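Local atomic coordinates of protein DJ-1 homolog D (Arabidopsis thaliana, PDB entry 4OGG), a protein that belongs to the DJ-1/PfpI family and carries two tandem copies of that family's domain in a single chain. Residues 7-12 against 64-69; 34-39 against 43-48. One frame throughout, in Å; residues are numbered along the deposited sequence.

Contact 1: residues 7-12 against 64-69; sequences ILCGDY and HNFTLN
Cys9 meets Phe66 and Leu68 through apolar and sulfur-aromatic contact; no hydrogen bond passes between residues 7-12 and 64-69, and about 90 Å² is buried in all. The two backbones stay well apart, with 8.3 Å between Cys9 CA and Leu68 CA, and side chains span the gap. Two atoms of Cys9 share the work. Its CB rests on one branch of Leu68, with CB to CD2 at 3.9 Å, while SG comes nearest to the ring at CE2 of Phe66, 4.4 Å from SG of Cys9. From the ring centroid the sulfur lies 5.2 Å away and 43° off the normal, an oblique sulfur-aromatic contact. In Phe66, CG is anti to the backbone N (chi1 -170°), which sends the ring toward the cysteine. Leu68 has its CB pointing across the line between the segments, and its branch bends back: with CG anti to the carbonyl carbon (chi1 -54°), CD2 comes to 4.2 Å from CD2 of Phe66 as well as touching Cys9. The leucine methyl packs beside the sulfur and the ring, touching both. All three residues are buried. Cys9 follows strand 3-8 of the central sheet and keeps a backbone hydrogen bond to Val35 at the end of the neighbouring strand 30-35. Phe66 belongs to the short strand 66-67, which pairs antiparallel with strand 44-51 in the smaller sheet, while Leu68 reaches Cys36 and Lys39. The contact thus joins the end of strand 3-8 to strand 66-67 and the loop after it, with the Phe66 ring also packing on Thr34 and on Val18 and Met19 of helix 15-27.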
loop_
_atom_site.group_PDB
_atom_site.type_symbol
_atom_site.label_atom_id
_atom_site.label_comp_id
_atom_site.label_asym_id
_atom_site.label_seq_id
_atom_site.Cartn_x
_atom_site.Cartn_y
_atom_site.Cartn_z
ATOM N N ILE C 7 -16.543 -21.763 13.163
ATOM C CA ILE C 7 -15.971 -21.259 11.918
ATOM C C ILE C 7 -14.479 -21.583 11.944
ATOM O O ILE C 7 -13.764 -21.221 12.885
ATOM C CB ILE C 7 -16.166 -19.727 11.753
ATOM C CG1 ILE C 7 -17.661 -19.393 11.674
ATOM C CG2 ILE C 7 -15.466 -19.248 10.478
ATOM C CD1 ILE C 7 -17.957 -17.913 11.419
ATOM N N LEU C 8 -14.028 -22.290 10.915
ATOM C CA LEU C 8 -12.630 -22.690 10.788
ATOM C C LEU C 8 -11.839 -21.561 10.133
ATOM O O LEU C 8 -11.860 -21.401 8.912
ATOM C CB LEU C 8 -12.540 -23.965 9.952
ATOM C CG LEU C 8 -11.160 -24.521 9.600
ATOM C CD1 LEU C 8 -10.355 -24.777 10.866
ATOM C CD2 LEU C 8 -11.335 -25.806 8.809
ATOM N N CYS C 9 -11.136 -20.790 10.956
ATOM C CA CYS C 9 -10.356 -19.647 10.485
ATOM C C CYS C 9 -8.872 -19.926 10.289
ATOM O O CYS C 9 -8.339 -20.929 10.764
ATOM C CB CYS C 9 -10.509 -18.476 11.463
ATOM S SG CYS C 9 -12.214 -17.983 11.780
ATOM N N GLY C 10 -8.215 -19.008 9.586
ATOM C CA GLY C 10 -6.792 -19.125 9.331
ATOM C C GLY C 10 -6.249 -17.785 8.870
ATOM O O GLY C 10 -7.018 -16.883 8.525
ATOM N N ASP C 11 -4.929 -17.639 8.865
ATOM C CA ASP C 11 -4.331 -16.388 8.426
ATOM C C ASP C 11 -4.566 -16.195 6.933
ATOM O O ASP C 11 -4.372 -17.109 6.133
ATOM C CB ASP C 11 -2.833 -16.366 8.737
ATOM C CG ASP C 11 -2.547 -16.331 10.227
ATOM O OD1 ASP C 11 -3.508 -16.240 11.019
ATOM O OD2 ASP C 11 -1.361 -16.390 10.608
ATOM N N TYR C 12 -4.997 -14.990 6.582
ATOM C CA TYR C 12 -5.293 -14.617 5.208
ATOM C C TYR C 12 -6.544 -15.276 4.634
ATOM O O TYR C 12 -6.674 -15.471 3.424
ATOM C CB TYR C 12 -4.061 -14.832 4.324
ATOM C CG TYR C 12 -3.014 -13.766 4.592
ATOM C CD1 TYR C 12 -3.263 -12.430 4.268
ATOM C CD2 TYR C 12 -1.809 -14.077 5.217
ATOM C CE1 TYR C 12 -2.337 -11.428 4.559
ATOM C CE2 TYR C 12 -0.873 -13.079 5.518
ATOM C CZ TYR C 12 -1.147 -11.760 5.185
ATOM O OH TYR C 12 -0.239 -10.769 5.485
ATOM N N HIS C 64 -9.384 -6.364 7.479
ATOM C CA HIS C 64 -9.385 -6.114 8.918
ATOM C C HIS C 64 -8.723 -7.294 9.619
ATOM O O HIS C 64 -8.838 -8.432 9.167
ATOM C CB HIS C 64 -10.807 -6.029 9.494
ATOM C CG HIS C 64 -11.717 -5.060 8.803
ATOM N ND1 HIS C 64 -12.286 -5.317 7.573
ATOM C CD2 HIS C 64 -12.226 -3.875 9.213
ATOM C CE1 HIS C 64 -13.109 -4.332 7.259
ATOM N NE2 HIS C 64 -13.091 -3.445 8.237
ATOM N N ASN C 65 -8.035 -7.037 10.725
ATOM C CA ASN C 65 -7.466 -8.149 11.467
ATOM C C ASN C 65 -8.692 -8.759 12.138
ATOM O O ASN C 65 -9.569 -8.025 12.598
ATOM C CB ASN C 65 -6.474 -7.666 12.521
ATOM C CG ASN C 65 -5.207 -7.117 11.912
ATOM O OD1 ASN C 65 -4.632 -7.722 11.009
ATOM N ND2 ASN C 65 -4.757 -5.969 12.409
ATOM N N PHE C 66 -8.770 -10.084 12.171
ATOM C CA PHE C 66 -9.911 -10.760 12.779
ATOM C C PHE C 66 -9.555 -11.366 14.134
ATOM O O PHE C 66 -8.621 -12.157 14.236
ATOM C CB PHE C 66 -10.425 -11.873 11.861
ATOM C CG PHE C 66 -11.731 -12.456 12.308
ATOM C CD1 PHE C 66 -12.933 -11.862 11.941
ATOM C CD2 PHE C 66 -11.762 -13.565 13.143
ATOM C CE1 PHE C 66 -14.150 -12.363 12.402
ATOM C CE2 PHE C 66 -12.975 -14.074 13.612
ATOM C CZ PHE C 66 -14.170 -13.470 13.239
ATOM N N THR C 67 -10.321 -11.009 15.161
ATOM C CA THR C 67 -10.076 -11.515 16.508
ATOM C C THR C 67 -10.878 -12.782 16.795
ATOM O O THR C 67 -12.106 -12.782 16.724
ATOM C CB THR C 67 -10.425 -10.455 17.572
ATOM O OG1 THR C 67 -9.715 -9.239 17.293
ATOM C CG2 THR C 67 -10.038 -10.952 18.957
ATOM N N LEU C 68 -10.169 -13.857 17.117
ATOM C CA LEU C 68 -10.786 -15.146 17.419
ATOM C C LEU C 68 -11.435 -15.101 18.798
ATOM O O LEU C 68 -10.955 -14.396 19.683
ATOM C CB LEU C 68 -9.722 -16.242 17.398
ATOM C CG LEU C 68 -8.897 -16.327 16.108
ATOM C CD1 LEU C 68 -7.703 -17.246 16.323
ATOM C CD2 LEU C 68 -9.779 -16.828 14.961
ATOM N N ASN C 69 -12.523 -15.849 18.980
ATOM C CA ASN C 69 -13.200 -15.880 20.272
ATOM C C ASN C 69 -13.182 -17.263 20.911
ATOM O O ASN C 69 -13.798 -17.480 21.958
ATOM C CB ASN C 69 -14.648 -15.371 20.153
ATOM C CG ASN C 69 -15.551 -16.305 19.364
ATOM O OD1 ASN C 69 -15.150 -17.391 18.953
ATOM N ND2 ASN C 69 -16.791 -15.879 19.160
#

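Contact 2: residues 34-39 against 43-48; sequences TVCPGK and DSCPTA
In Lys39, CG stands anti to the carbonyl carbon (chi1 -62°) and the chain runs extended beyond it, which carries NZ along the opposite segment to the backbone of Ser44. There NZ donates a hydrogen bond of 2.8 Å to Ser44 O; the C=O...NZ angle is 145° and the nitrogen is tilted 18° from the carbonyl plane. The same ammonium forms a salt bridge with Asp11, so a backbone oxygen and a carboxylate both hold it. Between its ends the lysine chain passes the sulfur of Cys45, with CD 4.1 Å from SG. The lysine closes a type II beta turn from Cys36 to Lys39, in which Lys39 N bonds Cys36 O at 3.0 Å and Gly38 takes the positive phi; the turn follows strand 30-35 of the central sheet, and the chain next enters strand 44-51 of the small sheet. Beside the lysine chain the two cysteine sulfurs meet: Cys45 SG is 3.9 Å from both CB and SG of Cys36, too far for a disulfide. Asp43 touches Lys39 CB through OD2 at 3.6 Å, yet this oxygen is hydrogen-bonded to Lys40 N. Pro37 O accepts a bond from Gln249 of the second subunit.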
loop_
_atom_site.group_PDB
_atom_site.type_symbol
_atom_site.label_atom_id
_atom_site.label_comp_id
_atom_site.label_asym_id
_atom_site.label_seq_id
_atom_site.Cartn_x
_atom_site.Cartn_y
_atom_site.Cartn_z
ATOM N N THR C 34 -15.082 -18.974 16.738
ATOM C CA THR C 34 -14.064 -18.922 15.693
ATOM C C THR C 34 -12.739 -19.427 16.241
ATOM O O THR C 34 -12.302 -18.999 17.304
ATOM C CB THR C 34 -13.873 -17.489 15.189
ATOM O OG1 THR C 34 -13.582 -16.633 16.301
ATOM C CG2 THR C 34 -15.135 -16.999 14.489
ATOM N N VAL C 35 -12.099 -20.319 15.495
ATOM C CA VAL C 35 -10.833 -20.907 15.911
ATOM C C VAL C 35 -9.816 -20.990 14.774
ATOM O O VAL C 35 -10.176 -21.028 13.599
ATOM C CB VAL C 35 -11.049 -22.338 16.466
ATOM C CG1 VAL C 35 -11.975 -22.295 17.677
ATOM C CG2 VAL C 35 -11.639 -23.239 15.382
ATOM N N CYS C 36 -8.540 -21.020 15.143
ATOM C CA CYS C 36 -7.458 -21.136 14.176
ATOM C C CYS C 36 -6.407 -22.022 14.823
ATOM O O CYS C 36 -6.012 -21.779 15.963
ATOM C CB CYS C 36 -6.851 -19.770 13.863
ATOM S SG CYS C 36 -5.396 -19.862 12.769
ATOM N N PRO C 37 -5.948 -23.067 14.115
ATOM C CA PRO C 37 -4.932 -23.939 14.719
ATOM C C PRO C 37 -3.725 -23.159 15.223
ATOM O O PRO C 37 -3.257 -22.229 14.570
ATOM C CB PRO C 37 -4.580 -24.906 13.584
ATOM C CG PRO C 37 -4.876 -24.099 12.336
ATOM C CD PRO C 37 -6.178 -23.422 12.704
ATOM N N GLY C 38 -3.235 -23.531 16.402
ATOM C CA GLY C 38 -2.079 -22.860 16.965
ATOM C C GLY C 38 -2.362 -21.523 17.622
ATOM O O GLY C 38 -1.442 -20.863 18.104
ATOM N N LYS C 39 -3.627 -21.110 17.646
ATOM C CA LYS C 39 -3.991 -19.837 18.256
ATOM C C LYS C 39 -5.078 -20.018 19.302
ATOM O O LYS C 39 -5.818 -21.001 19.274
ATOM C CB LYS C 39 -4.451 -18.840 17.186
ATOM C CG LYS C 39 -3.368 -18.520 16.169
ATOM C CD LYS C 39 -3.702 -17.311 15.306
ATOM C CE LYS C 39 -2.531 -16.990 14.385
ATOM N NZ LYS C 39 -2.705 -15.710 13.642
ATOM N N ASP C 43 -6.625 -14.099 20.222
ATOM C CA ASP C 43 -5.582 -13.910 19.214
ATOM C C ASP C 43 -6.213 -13.405 17.925
ATOM O O ASP C 43 -7.413 -13.565 17.710
ATOM C CB ASP C 43 -4.843 -15.219 18.920
ATOM C CG ASP C 43 -3.899 -15.624 20.032
ATOM O OD1 ASP C 43 -3.550 -14.767 20.871
ATOM O OD2 ASP C 43 -3.489 -16.801 20.050
ATOM N N SER C 44 -5.398 -12.806 17.063
ATOM C CA SER C 44 -5.898 -12.274 15.805
ATOM C C SER C 44 -5.306 -12.957 14.581
ATOM O O SER C 44 -4.220 -13.542 14.633
ATOM C CB SER C 44 -5.618 -10.771 15.725
ATOM O OG SER C 44 -4.227 -10.516 15.782
ATOM N N CYS C 45 -6.049 -12.879 13.481
ATOM C CA CYS C 45 -5.635 -13.446 12.203
ATOM C C CYS C 45 -5.708 -12.360 11.147
ATOM O O CYS C 45 -6.700 -11.638 11.070
ATOM C CB CYS C 45 -6.589 -14.547 11.740
ATOM S SG CYS C 45 -6.528 -16.101 12.603
ATOM N N PRO C 46 -4.657 -12.211 10.330
ATOM C CA PRO C 46 -4.760 -11.175 9.304
ATOM C C PRO C 46 -5.748 -11.734 8.285
ATOM O O PRO C 46 -5.923 -12.951 8.199
ATOM C CB PRO C 46 -3.340 -11.103 8.743
ATOM C CG PRO C 46 -2.836 -12.508 8.914
ATOM C CD PRO C 46 -3.333 -12.860 10.305
ATOM N N THR C 47 -6.411 -10.868 7.527
ATOM C CA THR C 47 -7.342 -11.351 6.514
ATOM C C THR C 47 -6.942 -10.788 5.160
ATOM O O THR C 47 -6.167 -9.837 5.080
ATOM C CB THR C 47 -8.799 -10.924 6.802
ATOM O OG1 THR C 47 -8.900 -9.498 6.743
ATOM C CG2 THR C 47 -9.235 -11.398 8.187
ATOM N N ALA C 48 -7.472 -11.384 4.099
ATOM C CA ALA C 48 -7.181 -10.930 2.746
ATOM C C ALA C 48 -8.430 -10.351 2.105
ATOM O O ALA C 48 -9.542 -10.831 2.337
ATOM C CB ALA C 48 -6.668 -12.093 1.904
#

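Contacts 1 and 2 lie with their centres about 4 Å apart, in the first of the two family domains. Along the chain the segments come as 7-12, 34-39, 43-48 and 64-69, so contact 2 is nested within the loop that contact 1 closes. Strands 3-8 and 30-35 are neighbours in the central sheet, strands 44-51 and 66-67 in the small one; each contact thus joins one sheet to the other. Bonds also link the two contacts, from Thr34 N to Asn69 OD1 (2.7 Å) and between Thr47 OG1 and His64 O (2.6 Å). Both contacts reach the second subunit, placing this junction of sheets beside the subunit interface.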